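Local coordinates for surface glycan binding protein B (Bacteroides ovatus, PDB 6E57) that binds mixed-linkage beta-glucan, captured with a heptasaccharide of it, and probably serves cereal-glucan utilization at the bacterial surface, at residues 216-230 and 292-306. Residues are numbered along the deposited sequence; the frame is centred on the assembly and turned at random.
Sequences KVTNASLVISGANRA and QFLNDNITTTEQTVT
Leu-222 and Val-223 pair in parallel with Gln-292 and Phe-293, the strands 222-225 and 292-294 running 25° apart, and a second parallel pairing joins Arg-229 to Thr-306. In the first, Gln-292 N donates to Ser-221 O (3.0 Å), Val-223 N to Gln-292 O, and Leu-294 N to Val-223 O (2.9 Å). In the second, Asn-228 O receives Thr-306 N, while Thr-306 O receives Ala-230 N.

On one face of the first pairing, beta-branched Val-223 lies alongside Phe-293, both pointing the same way, with CB of Val-223 3.5 Å from ring atom CD2 of Phe-293. CB of Gln-303 lies over one face of the ring, 3.6 Å above its plane and offset toward the rim. On the other face, Leu-222 sends CD1 across to CB of Gln-292 (3.7 Å); with CG anti to the backbone N (chi1 -179°), the leucine also reaches CB of Leu-294. Both leucines also touch Ile-144, an apolar setting that suits branched aliphatic side chains. The extended Gln-292 lays its amide against CB of Ala-220, and a water donates to its OE1.

Between the pairings, Asn-295 and Gln-303 exchange two amide hydrogen bonds, ND2 of Asn-295 to OE1 of Gln-303 (2.9 Å) and NE2 of Gln-303 to OD1 of Asn-295, which fixes both amides. A water bridges OD1 of Asn-295 to ND2 of Asn-228. Further on, small Ala-230 meets CG1 of Val-305 beside Trp-236.

A split first strand, its 222-225 part between 235-240 and 292-294 and its 229-231 part parallel to 299-315, is consistent with an immunoglobulin-like beta-sandwich.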
loop_
_atom_site.group_PDB
_atom_site.type_symbol
_atom_site.label_atom_id
_atom_site.label_comp_id
_atom_site.label_asym_id
_atom_site.label_seq_id
_atom_site.Cartn_x
_atom_site.Cartn_y
_atom_site.Cartn_z
ATOM N N LYS A 216 -12.757 -0.059 -4.900
ATOM C CA LYS A 216 -13.524 0.519 -3.800
ATOM C C LYS A 216 -13.991 1.927 -4.193
ATOM O O LYS A 216 -13.176 2.817 -4.430
ATOM C CB LYS A 216 -12.686 0.545 -2.520
ATOM C CG LYS A 216 -13.212 1.467 -1.427
ATOM C CD LYS A 216 -12.681 1.159 -0.044
ATOM C CE LYS A 216 -13.005 2.252 0.950
ATOM N NZ LYS A 216 -13.181 1.705 2.313
ATOM N N VAL A 217 -15.315 2.106 -4.239
ATOM C CA VAL A 217 -15.962 3.360 -4.608
ATOM C C VAL A 217 -16.370 4.096 -3.326
ATOM O O VAL A 217 -17.109 3.547 -2.509
ATOM C CB VAL A 217 -17.185 3.100 -5.508
ATOM C CG1 VAL A 217 -17.838 4.394 -5.974
ATOM C CG2 VAL A 217 -16.827 2.224 -6.696
ATOM N N THR A 218 -15.895 5.339 -3.175
ATOM C CA THR A 218 -16.211 6.177 -2.014
ATOM C C THR A 218 -16.388 7.637 -2.446
ATOM O O THR A 218 -15.706 8.116 -3.359
ATOM C CB THR A 218 -15.132 6.065 -0.928
ATOM O OG1 THR A 218 -15.506 6.908 0.163
ATOM C CG2 THR A 218 -13.753 6.453 -1.413
ATOM N N ASN A 219 -17.314 8.326 -1.765
ATOM C CA ASN A 219 -17.525 9.766 -1.882
ATOM C C ASN A 219 -16.762 10.506 -0.777
ATOM O O ASN A 219 -16.646 11.733 -0.822
ATOM C CB ASN A 219 -19.008 10.130 -1.789
ATOM C CG ASN A 219 -19.832 9.532 -2.907
ATOM O OD1 ASN A 219 -19.613 9.840 -4.075
ATOM N ND2 ASN A 219 -20.785 8.682 -2.557
ATOM N N ALA A 220 -16.253 9.757 0.211
ATOM C CA ALA A 220 -15.627 10.335 1.389
ATOM C C ALA A 220 -14.275 10.942 1.012
ATOM O O ALA A 220 -13.572 10.431 0.134
ATOM C CB ALA A 220 -15.465 9.286 2.460
ATOM N N SER A 221 -13.935 12.044 1.687
ATOM C CA SER A 221 -12.592 12.574 1.690
ATOM C C SER A 221 -11.712 11.635 2.519
ATOM O O SER A 221 -11.727 11.694 3.745
ATOM C CB SER A 221 -12.579 13.981 2.221
ATOM O OG SER A 221 -13.546 14.778 1.551
ATOM N N LEU A 222 -10.989 10.742 1.833
ATOM C CA LEU A 222 -10.215 9.689 2.477
ATOM C C LEU A 222 -8.721 9.963 2.283
ATOM O O LEU A 222 -8.198 9.833 1.183
ATOM C CB LEU A 222 -10.615 8.334 1.884
ATOM C CG LEU A 222 -9.901 7.115 2.465
ATOM C CD1 LEU A 222 -10.303 6.891 3.911
ATOM C CD2 LEU A 222 -10.191 5.874 1.636
ATOM N N VAL A 223 -8.056 10.336 3.381
ATOM C CA VAL A 223 -6.608 10.485 3.439
ATOM C C VAL A 223 -5.980 9.087 3.512
ATOM O O VAL A 223 -6.332 8.289 4.384
ATOM C CB VAL A 223 -6.198 11.353 4.643
ATOM C CG1 VAL A 223 -4.692 11.355 4.857
ATOM C CG2 VAL A 223 -6.734 12.772 4.514
ATOM N N ILE A 224 -5.033 8.816 2.605
ATOM C CA ILE A 224 -4.509 7.468 2.372
ATOM C C ILE A 224 -3.036 7.370 2.793
ATOM O O ILE A 224 -2.639 6.373 3.401
ATOM C CB ILE A 224 -4.704 7.060 0.898
ATOM C CG1 ILE A 224 -6.185 7.008 0.517
ATOM C CG2 ILE A 224 -4.008 5.740 0.610
ATOM C CD1 ILE A 224 -6.434 7.050 -0.973
ATOM N N SER A 225 -2.218 8.368 2.438
ATOM C CA SER A 225 -0.777 8.284 2.683
ATOM C C SER A 225 -0.172 9.671 2.917
ATOM O O SER A 225 -0.682 10.681 2.426
ATOM C CB SER A 225 -0.074 7.575 1.552
ATOM O OG SER A 225 0.177 8.466 0.480
ATOM N N GLY A 226 0.938 9.678 3.665
ATOM C CA GLY A 226 1.726 10.863 3.949
ATOM C C GLY A 226 1.343 11.520 5.264
ATOM O O GLY A 226 1.904 12.549 5.606
ATOM N N ALA A 227 0.414 10.912 6.013
ATOM C CA ALA A 227 -0.184 11.545 7.198
ATOM C C ALA A 227 0.326 10.915 8.507
ATOM O O ALA A 227 -0.148 11.278 9.573
ATOM C CB ALA A 227 -1.688 11.457 7.101
ATOM N N ASN A 228 1.295 9.992 8.427
ATOM C CA ASN A 228 1.837 9.303 9.608
ATOM C C ASN A 228 2.876 10.183 10.312
ATOM O O ASN A 228 3.022 10.112 11.530
ATOM C CB ASN A 228 2.471 7.957 9.252
ATOM C CG ASN A 228 1.452 6.931 8.803
ATOM O OD1 ASN A 228 1.101 6.872 7.626
ATOM N ND2 ASN A 228 0.976 6.119 9.734
ATOM N N ARG A 229 3.609 10.978 9.524
ATOM C CA ARG A 229 4.714 11.811 9.994
ATOM C C ARG A 229 4.559 13.220 9.419
ATOM O O ARG A 229 4.000 13.395 8.334
ATOM C CB ARG A 229 6.058 11.221 9.553
ATOM C CG ARG A 229 6.418 9.899 10.217
ATOM C CD ARG A 229 7.546 9.185 9.494
ATOM N NE ARG A 229 7.166 8.771 8.146
ATOM C CZ ARG A 229 6.467 7.675 7.855
ATOM N NH1 ARG A 229 6.063 6.867 8.821
ATOM N NH2 ARG A 229 6.169 7.394 6.598
ATOM N N ALA A 230 5.068 14.213 10.157
ATOM C CA ALA A 230 5.051 15.611 9.738
ATOM C C ALA A 230 6.179 16.370 10.444
ATOM O O ALA A 230 6.493 16.082 11.594
ATOM C CB ALA A 230 3.707 16.222 10.044
ATOM N N GLN A 292 -11.975 11.067 6.686
ATOM C CA GLN A 292 -11.630 9.684 6.987
ATOM C C GLN A 292 -10.142 9.465 6.700
ATOM O O GLN A 292 -9.560 10.152 5.869
ATOM C CB GLN A 292 -12.504 8.737 6.165
ATOM C CG GLN A 292 -13.976 8.770 6.561
ATOM C CD GLN A 292 -14.834 7.835 5.740
ATOM O OE1 GLN A 292 -14.355 6.878 5.133
ATOM N NE2 GLN A 292 -16.125 8.109 5.716
ATOM N N PHE A 293 -9.543 8.499 7.408
ATOM C CA PHE A 293 -8.124 8.179 7.293
ATOM C C PHE A 293 -7.941 6.661 7.184
ATOM O O PHE A 293 -8.503 5.907 7.976
ATOM C CB PHE A 293 -7.350 8.727 8.493
ATOM C CG PHE A 293 -7.421 10.224 8.650
ATOM C CD1 PHE A 293 -8.461 10.817 9.346
ATOM C CD2 PHE A 293 -6.446 11.042 8.099
ATOM C CE1 PHE A 293 -8.529 12.193 9.487
ATOM C CE2 PHE A 293 -6.516 12.419 8.243
ATOM C CZ PHE A 293 -7.556 12.993 8.937
ATOM N N LEU A 294 -7.141 6.242 6.198
ATOM C CA LEU A 294 -6.829 4.843 5.934
ATOM C C LEU A 294 -5.383 4.574 6.356
ATOM O O LEU A 294 -4.503 5.372 6.047
ATOM C CB LEU A 294 -7.017 4.580 4.439
ATOM C CG LEU A 294 -6.941 3.116 4.011
ATOM C CD1 LEU A 294 -8.214 2.377 4.391
ATOM C CD2 LEU A 294 -6.685 3.010 2.515
ATOM N N ASN A 295 -5.140 3.446 7.037
ATOM C CA ASN A 295 -3.815 3.170 7.596
ATOM C C ASN A 295 -3.353 1.754 7.219
ATOM O O ASN A 295 -2.381 1.612 6.465
ATOM C CB ASN A 295 -3.788 3.494 9.089
ATOM C CG ASN A 295 -3.688 4.989 9.321
ATOM O OD1 ASN A 295 -2.603 5.560 9.256
ATOM N ND2 ASN A 295 -4.818 5.637 9.544
ATOM N N ASP A 296 -4.022 0.717 7.733
ATOM C CA ASP A 296 -3.711 -0.665 7.333
ATOM C C ASP A 296 -5.000 -1.340 6.856
ATOM O O ASP A 296 -5.367 -2.408 7.337
ATOM C CB ASP A 296 -3.023 -1.434 8.466
ATOM C CG ASP A 296 -1.609 -0.960 8.763
ATOM O OD1 ASP A 296 -0.909 -0.562 7.811
ATOM O OD2 ASP A 296 -1.215 -0.998 9.945
ATOM N N ASN A 297 -5.664 -0.686 5.894
ATOM C CA ASN A 297 -6.994 -1.056 5.391
ATOM C C ASN A 297 -8.032 -0.938 6.517
ATOM O O ASN A 297 -9.079 -1.578 6.468
ATOM C CB ASN A 297 -6.982 -2.434 4.721
ATOM C CG ASN A 297 -6.118 -2.457 3.477
ATOM O OD1 ASN A 297 -6.457 -1.838 2.470
ATOM N ND2 ASN A 297 -4.998 -3.158 3.539
ATOM N N ILE A 298 -7.735 -0.090 7.512
ATOM C CA ILE A 298 -8.666 0.301 8.571
ATOM C C ILE A 298 -8.973 1.789 8.370
ATOM O O ILE A 298 -8.053 2.573 8.146
ATOM C CB ILE A 298 -8.078 0.027 9.973
ATOM C CG1 ILE A 298 -7.518 -1.393 10.110
ATOM C CG2 ILE A 298 -9.103 0.331 11.056
ATOM C CD1 ILE A 298 -8.539 -2.491 9.906
ATOM N N THR A 299 -10.262 2.148 8.440
ATOM C CA THR A 299 -10.735 3.519 8.238
ATOM C C THR A 299 -11.192 4.097 9.580
ATOM O O THR A 299 -12.067 3.540 10.230
ATOM C CB THR A 299 -11.865 3.576 7.202
ATOM O OG1 THR A 299 -11.339 3.134 5.950
ATOM C CG2 THR A 299 -12.452 4.959 7.030
ATOM N N THR A 300 -10.590 5.221 9.973
ATOM C CA THR A 300 -10.906 5.916 11.215
ATOM C C THR A 300 -11.202 7.384 10.888
ATOM O O THR A 300 -10.987 7.819 9.753
ATOM C CB THR A 300 -9.757 5.771 12.221
ATOM O OG1 THR A 300 -8.593 6.344 11.625
ATOM C CG2 THR A 300 -9.477 4.335 12.607
ATOM N N THR A 301 -11.701 8.131 11.882
ATOM C CA THR A 301 -11.868 9.586 11.772
ATOM C C THR A 301 -10.743 10.305 12.530
ATOM O O THR A 301 -10.715 11.533 12.563
ATOM C CB THR A 301 -13.251 10.030 12.262
ATOM O OG1 THR A 301 -13.444 9.526 13.582
ATOM C CG2 THR A 301 -14.369 9.551 11.362
ATOM N N GLU A 302 -9.817 9.524 13.109
ATOM C CA GLU A 302 -8.676 10.013 13.872
ATOM C C GLU A 302 -7.398 9.378 13.315
ATOM O O GLU A 302 -7.349 8.176 13.111
ATOM C CB GLU A 302 -8.835 9.677 15.357
ATOM C CG GLU A 302 -9.974 10.425 16.028
ATOM C CD GLU A 302 -10.141 10.176 17.519
ATOM O OE1 GLU A 302 -9.229 9.574 18.125
ATOM O OE2 GLU A 302 -11.185 10.590 18.073
ATOM N N GLN A 303 -6.379 10.214 13.090
ATOM C CA GLN A 303 -5.071 9.820 12.561
ATOM C C GLN A 303 -3.987 10.166 13.591
ATOM O O GLN A 303 -3.978 11.271 14.140
ATOM C CB GLN A 303 -4.812 10.551 11.240
ATOM C CG GLN A 303 -3.406 10.368 10.680
ATOM C CD GLN A 303 -3.210 9.018 10.040
ATOM O OE1 GLN A 303 -4.122 8.453 9.439
ATOM N NE2 GLN A 303 -2.001 8.493 10.156
ATOM N N THR A 304 -3.073 9.221 13.836
ATOM C CA THR A 304 -1.930 9.449 14.708
ATOM C C THR A 304 -0.780 10.003 13.858
ATOM O O THR A 304 -0.355 9.366 12.888
ATOM C CB THR A 304 -1.555 8.174 15.477
ATOM O OG1 THR A 304 -2.642 7.865 16.349
ATOM C CG2 THR A 304 -0.289 8.317 16.291
ATOM N N VAL A 305 -0.309 11.202 14.229
ATOM C CA VAL A 305 0.757 11.917 13.532
ATOM C C VAL A 305 1.942 12.052 14.488
ATOM O O VAL A 305 1.782 12.564 15.594
ATOM C CB VAL A 305 0.292 13.311 13.065
ATOM C CG1 VAL A 305 1.363 14.022 12.254
ATOM C CG2 VAL A 305 -1.011 13.247 12.291
ATOM N N THR A 306 3.117 11.593 14.046
ATOM C CA THR A 306 4.370 11.856 14.737
ATOM C C THR A 306 4.976 13.145 14.171
ATOM O O THR A 306 5.226 13.248 12.970
ATOM C CB THR A 306 5.330 10.666 14.628
ATOM O OG1 THR A 306 4.714 9.572 15.304
ATOM C CG2 THR A 306 6.687 10.935 15.241
HETATM O O HOH W 1 -14.234 5.132 2.604
HETATM O O HOH W 2 -0.441 3.771 8.947
#